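Local atomic coordinates of DUF724 domain-containing protein 6-like (Raphanus sativus, PDB entry 5ZWX), a protein that binds a dimethylated histone H3 peptide through its Agenet domain cassette and probably couples this heterochromatin mark to DNA methylation. Residues P16-E21 and G36-V41; R30-M35 and G106-T111; I8-F13 and V72-L77; E52-T57 and R65-E70. All coordinates share one frame; numbering follows the deposited sequence.

Interaction 1. Residues P16-E21 and G36-V41; sequences PGAAVE and GKVVAV
Gly17, Ala18 and Val20 meet Gly36 and Val38 through four backbone hydrogen bonds, two around each partner on the longer strand. Val38 is held at both ends: its N gives to Ala18 O at 2.8 Å, while Val38 O accepts a hydrogen bond from Gly17 N, also at 2.8 Å. Further along, Val20 and Gly36 exchange bonds with each other, Val20 N to Gly36 O at 2.9 Å and Gly36 N to Val20 O at 3.0 Å. Ala18 O has a second visitor, the CA of Lys37, at 3.2 Å. Ala19 and Lys37 form the non-hydrogen-bonded pair between these bonds. The Lys37 backbone turns instead to Glu54 on strand 51-55, and Lys37 NZ makes a salt bridge with Glu54 OE1.

The side chains pack on the side of Val20 and Val38, both buried. With CG1 anti to the backbone N (chi1 176°), Val38 spreads its two methyls: CG1 lies against Pro16 CA, and CG2 meets Val20 CG1 at 3.7 Å, the two valines crossing at about a right angle. Beyond them Pro16 CD rests on Val41 CG2 at 4.0 Å. With an alanine here instead of Val38, both methyls are gone, which would probably open a gap between Pro16 and Val20 and leave Val20 CG1 without its mate.

Past Val38, Val39 and Ala40 both face Glu52 of strand 51-55, a classic beta bulge on the strand's other edge. Antiparallel pairing of strands 19-22 and 32-40, the latter bending through a bulge, fits the strongly curled sheet of the SH3-like fold to which Agenet domains belong.

Interaction 2. Residues R30-M35 and G106-T111; sequences RGSWYM and GWWEGT
Trp33 and Trp107 anchor the backbone bonding. They form an antiparallel hydrogen-bonded pair, with Trp33 N on Trp107 O at 2.8 Å and Trp107 N on Trp33 O at 2.9 Å. Two residues further on, beyond the Ser32-Trp108 pair, Glu109 N reaches Gly31 O, again at 2.9 Å.

Contacts with the aromatic rings come next. Ser32 CB sits almost exactly above the six-membered ring of Trp108, 3.6 Å from its centroid. Gly106 CA lies over one face of the Tyr34 ring, 3.5 Å from the centroid, a closeness that the missing side chain permits. The Tyr34 ring and the five-membered ring of Trp108 pair obliquely, planes at 90°, and Trp108 CZ2 comes in at the tyrosine's edge. Selenomethionine Met35, bent at chi2 and chi3, makes an apolar contact from CE to Trp107 CD1 at 3.7 Å; its SE lies obliquely, 5.2 Å from the centroid of the Trp107 five-membered ring, a Met-aromatic contact.

Among polar side-chain contacts, the bond from Trp108 NE1 to Tyr34 OH is weak at 3.4 Å, and NE1 has a second weak bond, to Tyr103 O. The stronger partner of the Tyr34 hydroxyl is Ser104 O, and Ser32 OG is bonded to Phe29 O. A water bridges Trp33 NE1, weakly, to Glu109 OE1.

Tyr34 and Trp108 also pack on the bound peptide, Trp108 against its modified side chain. Strand 32-40 is flanked here by strands 19-22 and 51-55, while strand 106-116 carries on to strands 98-103 and 120-125, so the contact splices two groups of strands into one continuous antiparallel sheet.

Interaction 3. Residues I8-F13 and V72-L77; sequences IRLPPF and VDVGQL
Val74 is the side chain on which Leu10 and Pro11 close, and this is the tight half of the contact. Its chi1 of 169° turns CG2 to the leucine and CG1 to the proline: Val74 CG2 meets Leu10 CD2 at 3.7 Å, and Val74 CG1 reaches Pro11 CD at 3.9 Å, the valine methyl meeting this corner of the proline ring end-on. Val74 also packs on Leu14 and Cys51.

The rest is looser. Ile8, on the exposed side, comes no nearer than 4.4 Å, from its CD1 to Val74 CG2. At the other end Phe13 presents the edge of its ring to the backbone, with CZ 4.0 Å from Leu77 O, while the ring also touches Val20 and Pro79. No hydrogen bond crosses between the segments.

Polar groups are answered within 72-77 instead. Gln76 N bonds to Asp73 O, Leu77 N to Val74 O, and the side-chain oxygen Gln76 OE1 takes Asp73 N at 2.9 Å; Gln76 NE2 goes to Ser23 O.

A short 3-10 turn just before the last strand of the domain is a familiar feature of SH3-like folds, and here the irregular N-terminal segment packs on its first residue, Val74.

Interaction 4. Residues E52-T57 and R65-E70; sequences EVEYTT and RKRLRE
Val53 and Glu70 form a hydrogen-bonded pair and Glu54 faces Arg69 in a non-hydrogen-bonded one, on short strands running antiparallel at 160° with their axes 4.7 Å apart. Val53 N to Glu70 O, Glu70 N to Val53 O and Tyr55 N to Leu68 O are the backbone bonds.

On the face of Glu54 and Arg69 the side chains carry charge. Glu54, extended with CG anti to its own N (chi1 177°), delivers OE2 to Arg69 NE at 3.1 Å; the oxygen lies in the guanidinium plane and is met on its anti side, but by a donor tilted out of the carboxylate plane. OE1 is engaged elsewhere by a lysine, so both carboxylate oxygens have basic mates. Glu52 OE2 stays 4.1 Å from Arg69 NH1, beyond salt-bridge range. Arg67 lies alongside Thr56, whose O sits over one face of its guanidinium, and Arg67 CD comes within 3.2 Å of Tyr55 O.

On the other face Tyr55 OH donates to Glu70 OE1 at 2.8 Å, reaching it from 50° above the carboxylate plane. Leu68 CD2 rests over the tyrosine ring, 4.3 Å from its centroid. Glu70 OE2 forms a salt bridge with a basic side chain of the bound peptide; Tyr55 and Leu68 also pack on basic side-chain atoms of the peptide. A phenylalanine in place of Tyr55 would probably leave Glu70 OE1 without this donor and its carboxylate freer to turn away from the peptide.

Neighbouring antiparallel strands of an SH3-like Agenet domain thus present one flank of the histone peptide site, with the tyrosine probably steadying the acid that binds the peptide.

How the interactions relate
Interactions 1 and 2, their centres about 18 Å apart, share strand 32-40, which also borders strand 51-55 of interaction 4; all three belong to one continuous antiparallel sheet. Centre to centre, interaction 1 is about 10 Å from both 3 and 4. Along the chain, 1 closes before 4 opens; both are nested within the loop closed by 3, 4 also within that closed by 2, and 2 crosses 1 and 3. Interactions 1 and 4 lie within the Agenet domain, 3 joins the N-terminal segment to it, and 2 connects it to strand 106-116, consistent with a two-domain cassette. The peptide-contacting interactions, 2 and 4, have centres about 17 Å apart and meet through Tyr34 and Tyr55.

Interaction 1. Residues P16-E21 and G36-V41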
# COMPACT_ATOMS: atom_id res chain seq x y z
N PRO A 16 11.36 4.61 -14.12
CA PRO A 16 10.12 4.65 -14.91
C PRO A 16 9.65 3.25 -15.24
O PRO A 16 10.47 2.40 -15.61
CB PRO A 16 10.53 5.41 -16.18
CG PRO A 16 11.71 6.24 -15.77
CD PRO A 16 12.43 5.45 -14.71
N GLY A 17 8.36 2.99 -15.07
CA GLY A 17 7.80 1.70 -15.40
C GLY A 17 7.69 0.78 -14.20
O GLY A 17 6.91 -0.16 -14.21
N ALA A 18 8.48 1.05 -13.16
CA ALA A 18 8.49 0.20 -11.97
C ALA A 18 7.14 0.18 -11.26
O ALA A 18 6.55 1.23 -11.02
CB ALA A 18 9.55 0.66 -11.00
N ALA A 19 6.72 -1.01 -10.87
CA ALA A 19 5.54 -1.15 -10.01
C ALA A 19 5.95 -0.73 -8.61
O ALA A 19 7.07 -1.01 -8.19
CB ALA A 19 5.04 -2.58 -10.02
N VAL A 20 5.06 -0.06 -7.89
CA VAL A 20 5.36 0.43 -6.55
C VAL A 20 4.08 0.38 -5.69
O VAL A 20 2.99 0.22 -6.22
CB VAL A 20 5.88 1.89 -6.57
CG1 VAL A 20 7.27 1.97 -7.18
CG2 VAL A 20 4.90 2.79 -7.33
N GLU A 21 4.26 0.52 -4.38
CA GLU A 21 3.17 0.84 -3.48
C GLU A 21 3.36 2.28 -3.03
O GLU A 21 4.49 2.77 -2.83
CB GLU A 21 3.14 -0.13 -2.30
CG GLU A 21 3.07 -1.59 -2.77
CD GLU A 21 2.76 -2.60 -1.68
OE1 GLU A 21 2.79 -2.24 -0.48
OE2 GLU A 21 2.52 -3.77 -2.02
N GLY A 36 0.60 1.13 -7.70
CA GLY A 36 0.72 1.97 -8.87
C GLY A 36 2.00 1.70 -9.63
O GLY A 36 2.65 0.68 -9.42
N LYS A 37 2.34 2.61 -10.54
CA LYS A 37 3.60 2.46 -11.28
C LYS A 37 4.30 3.80 -11.42
O LYS A 37 3.66 4.85 -11.43
CB LYS A 37 3.33 1.83 -12.65
CG LYS A 37 2.53 2.71 -13.60
CD LYS A 37 2.74 2.27 -15.05
CE LYS A 37 2.52 3.43 -16.02
NZ LYS A 37 1.45 3.17 -17.02
N VAL A 38 5.62 3.78 -11.55
CA VAL A 38 6.36 5.01 -11.73
C VAL A 38 6.22 5.51 -13.16
O VAL A 38 6.45 4.77 -14.12
CB VAL A 38 7.85 4.81 -11.40
CG1 VAL A 38 8.63 6.10 -11.68
CG2 VAL A 38 8.01 4.35 -9.94
N VAL A 39 5.87 6.78 -13.31
CA VAL A 39 5.84 7.42 -14.62
C VAL A 39 7.11 8.22 -14.91
O VAL A 39 7.62 8.22 -16.03
CB VAL A 39 4.61 8.34 -14.76
CG1 VAL A 39 4.63 9.07 -16.09
CG2 VAL A 39 3.37 7.53 -14.63
N ALA A 40 7.64 8.90 -13.89
CA ALA A 40 8.85 9.69 -14.09
C ALA A 40 9.64 9.81 -12.79
O ALA A 40 9.05 9.82 -11.70
CB ALA A 40 8.51 11.07 -14.64
N VAL A 41 10.97 9.89 -12.92
CA VAL A 41 11.83 10.06 -11.75
C VAL A 41 12.80 11.22 -11.97
O VAL A 41 12.99 11.66 -13.09
CB VAL A 41 12.62 8.78 -11.41
CG1 VAL A 41 11.68 7.58 -11.18
CG2 VAL A 41 13.67 8.50 -12.48

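Interaction 2. Residues R30-M35 and G106-T111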
# COMPACT_ATOMS: atom_id res chain seq x y z
N ARG A 30 -4.00 7.72 6.07
CA ARG A 30 -3.11 7.20 7.10
C ARG A 30 -3.17 5.68 7.16
O ARG A 30 -4.25 5.09 7.30
CB ARG A 30 -3.50 7.78 8.47
CG ARG A 30 -2.42 7.69 9.52
CD ARG A 30 -1.31 8.68 9.23
NE ARG A 30 -1.79 10.06 9.32
CZ ARG A 30 -1.13 11.12 8.85
NH1 ARG A 30 0.04 10.96 8.24
NH2 ARG A 30 -1.64 12.33 8.97
N GLY A 31 -2.02 5.03 7.05
CA GLY A 31 -1.99 3.58 7.11
C GLY A 31 -2.27 2.86 5.81
O GLY A 31 -2.33 1.62 5.81
N SER A 32 -2.43 3.58 4.70
CA SER A 32 -2.70 2.88 3.43
C SER A 32 -1.50 2.76 2.51
O SER A 32 -0.61 3.62 2.53
CB SER A 32 -3.78 3.57 2.62
OG SER A 32 -3.37 4.83 2.17
N TRP A 33 -1.57 1.74 1.66
CA TRP A 33 -0.66 1.55 0.53
C TRP A 33 -1.54 1.28 -0.70
O TRP A 33 -2.31 0.31 -0.70
CB TRP A 33 0.30 0.39 0.80
CG TRP A 33 1.33 0.70 1.86
CD1 TRP A 33 1.30 0.33 3.18
CD2 TRP A 33 2.52 1.49 1.70
NE1 TRP A 33 2.41 0.83 3.83
CE2 TRP A 33 3.17 1.55 2.94
CE3 TRP A 33 3.08 2.16 0.61
CZ2 TRP A 33 4.39 2.24 3.13
CZ3 TRP A 33 4.31 2.84 0.79
CH2 TRP A 33 4.93 2.87 2.04
N TYR A 34 -1.46 2.14 -1.71
CA TYR A 34 -2.17 1.94 -2.99
C TYR A 34 -1.21 1.52 -4.09
O TYR A 34 -0.11 2.06 -4.18
CB TYR A 34 -2.92 3.22 -3.38
CG TYR A 34 -4.30 3.21 -2.68
CD1 TYR A 34 -4.40 3.48 -1.32
CD2 TYR A 34 -5.46 2.86 -3.37
CE1 TYR A 34 -5.68 3.42 -0.65
CE2 TYR A 34 -6.71 2.80 -2.72
CZ TYR A 34 -6.80 3.09 -1.36
OH TYR A 34 -8.02 3.01 -0.70
N MSE A 35 -1.60 0.54 -4.90
CA MSE A 35 -0.69 0.03 -5.94
C MSE A 35 -0.59 1.01 -7.09
O MSE A 35 -1.57 1.68 -7.43
CB MSE A 35 -1.16 -1.34 -6.46
CG MSE A 35 -1.47 -2.35 -5.37
SE MSE A 35 0.06 -2.72 -4.16
CE MSE A 35 -0.31 -1.43 -2.72
N GLY A 106 -7.41 -0.39 -1.90
CA GLY A 106 -6.00 -0.34 -1.46
C GLY A 106 -5.80 -1.18 -0.21
O GLY A 106 -6.76 -1.81 0.30
N TRP A 107 -4.57 -1.22 0.28
CA TRP A 107 -4.22 -1.98 1.48
C TRP A 107 -4.10 -1.09 2.71
O TRP A 107 -3.35 -0.12 2.70
CB TRP A 107 -2.89 -2.74 1.26
CG TRP A 107 -3.00 -3.83 0.23
CD1 TRP A 107 -2.65 -3.76 -1.09
CD2 TRP A 107 -3.48 -5.17 0.45
NE1 TRP A 107 -2.88 -4.97 -1.70
CE2 TRP A 107 -3.39 -5.85 -0.78
CE3 TRP A 107 -4.00 -5.85 1.56
CZ2 TRP A 107 -3.78 -7.19 -0.94
CZ3 TRP A 107 -4.38 -7.17 1.41
CH2 TRP A 107 -4.27 -7.83 0.17
N TRP A 108 -4.81 -1.44 3.78
CA TRP A 108 -4.82 -0.61 4.99
C TRP A 108 -4.30 -1.40 6.17
O TRP A 108 -4.80 -2.50 6.46
CB TRP A 108 -6.27 -0.10 5.29
CG TRP A 108 -6.83 0.74 4.19
CD1 TRP A 108 -7.30 0.29 2.98
CD2 TRP A 108 -6.94 2.19 4.16
NE1 TRP A 108 -7.71 1.38 2.23
CE2 TRP A 108 -7.48 2.54 2.92
CE3 TRP A 108 -6.61 3.20 5.07
CZ2 TRP A 108 -7.73 3.88 2.56
CZ3 TRP A 108 -6.87 4.53 4.73
CH2 TRP A 108 -7.42 4.85 3.48
N GLU A 109 -3.30 -0.87 6.85
CA GLU A 109 -2.69 -1.57 7.98
C GLU A 109 -3.60 -1.59 9.21
O GLU A 109 -4.10 -0.55 9.64
CB GLU A 109 -1.37 -0.90 8.38
CG GLU A 109 -0.77 -1.48 9.62
CD GLU A 109 0.67 -1.01 9.83
OE1 GLU A 109 1.04 0.02 9.22
OE2 GLU A 109 1.40 -1.68 10.58
N GLY A 110 -3.75 -2.76 9.83
CA GLY A 110 -4.45 -2.90 11.09
C GLY A 110 -3.94 -4.09 11.89
O GLY A 110 -2.95 -4.72 11.52
N THR A 111 -4.62 -4.38 13.00
CA THR A 111 -4.23 -5.47 13.91
C THR A 111 -5.38 -6.43 14.12
O THR A 111 -6.49 -5.99 14.41
CB THR A 111 -3.81 -4.92 15.29
OG1 THR A 111 -2.65 -4.09 15.15
CG2 THR A 111 -3.50 -6.06 16.24
O HOH W 1 1.26 0.93 6.66

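Interaction 3. Residues I8-F13 and V72-L77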
# COMPACT_ATOMS: atom_id res chain seq x y z
N ILE A 8 20.25 13.72 -6.36
CA ILE A 8 19.82 12.71 -5.40
C ILE A 8 20.08 11.28 -5.89
O ILE A 8 19.95 10.98 -7.08
CB ILE A 8 18.32 12.83 -5.00
CG1 ILE A 8 17.40 12.36 -6.13
CG2 ILE A 8 18.00 14.25 -4.50
CD1 ILE A 8 15.97 12.28 -5.72
N ARG A 9 20.48 10.43 -4.95
CA ARG A 9 20.75 9.02 -5.23
C ARG A 9 19.48 8.24 -4.97
O ARG A 9 19.16 7.95 -3.82
CB ARG A 9 21.86 8.50 -4.33
CG ARG A 9 22.42 7.12 -4.70
CD ARG A 9 23.95 7.19 -4.75
NE ARG A 9 24.57 6.24 -5.68
CZ ARG A 9 25.02 5.03 -5.33
NH1 ARG A 9 24.90 4.62 -4.08
NH2 ARG A 9 25.58 4.24 -6.24
N LEU A 10 18.76 7.91 -6.04
CA LEU A 10 17.50 7.18 -5.89
C LEU A 10 17.73 5.76 -5.46
O LEU A 10 18.72 5.14 -5.82
CB LEU A 10 16.74 7.16 -7.21
CG LEU A 10 16.13 8.41 -7.81
CD1 LEU A 10 15.48 8.02 -9.12
CD2 LEU A 10 15.10 8.96 -6.85
N PRO A 11 16.76 5.20 -4.71
CA PRO A 11 16.76 3.75 -4.50
C PRO A 11 16.75 3.04 -5.85
O PRO A 11 16.04 3.49 -6.75
CB PRO A 11 15.44 3.50 -3.75
CG PRO A 11 15.06 4.80 -3.17
CD PRO A 11 15.62 5.88 -4.06
N PRO A 12 17.51 1.96 -5.99
CA PRO A 12 17.56 1.19 -7.25
C PRO A 12 16.21 0.73 -7.83
O PRO A 12 16.05 0.66 -9.05
CB PRO A 12 18.42 -0.03 -6.86
CG PRO A 12 19.38 0.54 -5.85
CD PRO A 12 18.51 1.48 -5.02
N PHE A 13 15.23 0.42 -6.99
CA PHE A 13 13.96 -0.07 -7.54
C PHE A 13 13.18 1.03 -8.25
O PHE A 13 12.27 0.75 -9.03
CB PHE A 13 13.08 -0.69 -6.45
CG PHE A 13 12.39 0.32 -5.57
CD1 PHE A 13 13.01 0.78 -4.41
CD2 PHE A 13 11.12 0.79 -5.88
CE1 PHE A 13 12.38 1.70 -3.58
CE2 PHE A 13 10.48 1.71 -5.06
CZ PHE A 13 11.12 2.18 -3.91
N VAL A 72 4.88 12.82 -6.20
CA VAL A 72 5.06 12.45 -4.80
C VAL A 72 6.53 12.48 -4.40
O VAL A 72 7.40 12.48 -5.27
CB VAL A 72 4.52 11.03 -4.53
CG1 VAL A 72 3.01 10.94 -4.84
CG2 VAL A 72 5.28 10.01 -5.36
N ASP A 73 6.79 12.48 -3.09
CA ASP A 73 8.14 12.36 -2.55
C ASP A 73 8.65 10.93 -2.73
O ASP A 73 7.87 9.97 -2.64
CB ASP A 73 8.18 12.72 -1.06
CG ASP A 73 7.84 14.19 -0.79
OD1 ASP A 73 8.17 15.06 -1.63
OD2 ASP A 73 7.27 14.46 0.28
N VAL A 74 9.95 10.78 -2.97
CA VAL A 74 10.53 9.45 -2.97
C VAL A 74 10.14 8.63 -1.73
O VAL A 74 9.79 7.45 -1.83
CB VAL A 74 12.07 9.56 -3.08
CG1 VAL A 74 12.72 8.21 -2.81
CG2 VAL A 74 12.42 10.07 -4.48
N GLY A 75 10.15 9.26 -0.55
CA GLY A 75 9.86 8.56 0.69
C GLY A 75 8.41 8.06 0.81
O GLY A 75 8.09 7.33 1.75
N GLN A 76 7.56 8.40 -0.16
CA GLN A 76 6.18 7.89 -0.18
C GLN A 76 6.08 6.53 -0.89
O GLN A 76 5.04 5.89 -0.87
CB GLN A 76 5.25 8.88 -0.87
CG GLN A 76 5.01 10.11 -0.07
CD GLN A 76 4.08 11.08 -0.78
OE1 GLN A 76 4.52 12.10 -1.28
NE2 GLN A 76 2.79 10.74 -0.86
N LEU A 77 7.18 6.09 -1.51
CA LEU A 77 7.12 4.90 -2.37
C LEU A 77 7.90 3.73 -1.78
O LEU A 77 8.91 3.95 -1.11
CB LEU A 77 7.69 5.22 -3.76
CG LEU A 77 6.99 6.38 -4.48
CD1 LEU A 77 7.60 6.65 -5.86
CD2 LEU A 77 5.48 6.08 -4.58

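Interaction 4. Residues E52-T57 and R65-E70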
# COMPACT_ATOMS: atom_id res chain seq x y z
N GLU A 52 6.81 11.14 -10.38
CA GLU A 52 5.40 11.09 -10.72
C GLU A 52 4.98 9.63 -10.78
O GLU A 52 5.72 8.80 -11.32
CB GLU A 52 5.14 11.80 -12.04
CG GLU A 52 3.66 11.87 -12.41
CD GLU A 52 3.46 12.50 -13.76
OE1 GLU A 52 4.47 12.72 -14.44
OE2 GLU A 52 2.30 12.76 -14.16
N VAL A 53 3.82 9.31 -10.22
CA VAL A 53 3.29 7.95 -10.22
C VAL A 53 1.88 7.94 -10.77
O VAL A 53 1.18 8.97 -10.75
CB VAL A 53 3.27 7.28 -8.81
CG1 VAL A 53 4.68 7.16 -8.26
CG2 VAL A 53 2.35 8.04 -7.83
N GLU A 54 1.48 6.79 -11.30
CA GLU A 54 0.11 6.55 -11.74
C GLU A 54 -0.51 5.45 -10.91
O GLU A 54 0.08 4.38 -10.79
CB GLU A 54 0.08 6.14 -13.21
CG GLU A 54 -1.30 5.81 -13.73
CD GLU A 54 -1.29 5.46 -15.20
OE1 GLU A 54 -1.16 4.26 -15.52
OE2 GLU A 54 -1.40 6.39 -16.03
N TYR A 55 -1.68 5.71 -10.33
CA TYR A 55 -2.35 4.70 -9.53
C TYR A 55 -3.00 3.64 -10.40
O TYR A 55 -3.48 3.93 -11.49
CB TYR A 55 -3.42 5.32 -8.62
CG TYR A 55 -2.86 6.18 -7.52
CD1 TYR A 55 -2.26 7.41 -7.80
CD2 TYR A 55 -2.90 5.76 -6.21
CE1 TYR A 55 -1.75 8.18 -6.79
CE2 TYR A 55 -2.39 6.53 -5.19
CZ TYR A 55 -1.83 7.74 -5.48
OH TYR A 55 -1.32 8.50 -4.45
N THR A 56 -3.01 2.40 -9.90
CA THR A 56 -3.63 1.30 -10.62
C THR A 56 -5.14 1.28 -10.38
O THR A 56 -5.91 0.92 -11.27
CB THR A 56 -3.03 -0.06 -10.18
OG1 THR A 56 -1.63 -0.07 -10.47
CG2 THR A 56 -3.69 -1.21 -10.93
N THR A 57 -5.58 1.66 -9.18
CA THR A 57 -7.01 1.50 -8.83
C THR A 57 -7.73 2.80 -8.45
O THR A 57 -8.92 2.78 -8.11
CB THR A 57 -7.19 0.53 -7.66
OG1 THR A 57 -6.66 1.13 -6.48
CG2 THR A 57 -6.47 -0.80 -7.93
N ARG A 65 -12.27 7.26 -16.63
CA ARG A 65 -11.59 7.47 -17.90
C ARG A 65 -10.06 7.55 -17.75
O ARG A 65 -9.33 7.03 -18.60
CB ARG A 65 -12.13 8.73 -18.59
CG ARG A 65 -13.62 8.66 -18.93
CD ARG A 65 -14.24 10.05 -19.07
NE ARG A 65 -14.60 10.65 -17.78
CZ ARG A 65 -14.65 11.96 -17.55
NH1 ARG A 65 -14.37 12.81 -18.53
NH2 ARG A 65 -14.98 12.41 -16.35
N LYS A 66 -9.58 8.19 -16.68
CA LYS A 66 -8.15 8.44 -16.50
C LYS A 66 -7.64 8.01 -15.12
O LYS A 66 -8.12 8.49 -14.10
CB LYS A 66 -7.84 9.92 -16.71
CG LYS A 66 -9.03 10.86 -16.47
CD LYS A 66 -8.64 12.33 -16.56
CE LYS A 66 -9.78 13.24 -16.11
NZ LYS A 66 -10.76 13.50 -17.21
N ARG A 67 -6.66 7.11 -15.09
CA ARG A 67 -6.06 6.74 -13.82
C ARG A 67 -5.41 7.95 -13.18
O ARG A 67 -4.85 8.80 -13.87
CB ARG A 67 -5.06 5.60 -13.99
CG ARG A 67 -5.73 4.30 -14.36
CD ARG A 67 -4.76 3.14 -14.37
NE ARG A 67 -5.47 1.88 -14.57
CZ ARG A 67 -4.90 0.70 -14.70
NH1 ARG A 67 -3.57 0.59 -14.65
NH2 ARG A 67 -5.65 -0.38 -14.87
N LEU A 68 -5.51 8.05 -11.86
CA LEU A 68 -4.98 9.20 -11.15
C LEU A 68 -3.46 9.25 -11.27
O LEU A 68 -2.79 8.22 -11.12
CB LEU A 68 -5.39 9.15 -9.67
CG LEU A 68 -4.83 10.27 -8.79
CD1 LEU A 68 -5.34 11.62 -9.28
CD2 LEU A 68 -5.16 10.05 -7.32
N ARG A 69 -2.91 10.42 -11.54
CA ARG A 69 -1.45 10.59 -11.48
C ARG A 69 -1.13 11.66 -10.44
O ARG A 69 -1.88 12.63 -10.30
CB ARG A 69 -0.90 10.97 -12.84
CG ARG A 69 -1.01 9.88 -13.89
CD ARG A 69 -0.37 10.34 -15.20
NE ARG A 69 -0.13 9.24 -16.13
CZ ARG A 69 0.72 9.30 -17.15
NH1 ARG A 69 1.42 10.41 -17.36
NH2 ARG A 69 0.88 8.25 -17.94
N GLU A 70 -0.03 11.47 -9.73
CA GLU A 70 0.39 12.40 -8.69
C GLU A 70 1.90 12.54 -8.68
O GLU A 70 2.59 11.57 -8.95
CB GLU A 70 -0.06 11.94 -7.31
CG GLU A 70 -1.48 12.33 -7.00
CD GLU A 70 -1.87 12.01 -5.59
OE1 GLU A 70 -1.12 11.27 -4.92
OE2 GLU A 70 -2.94 12.50 -5.15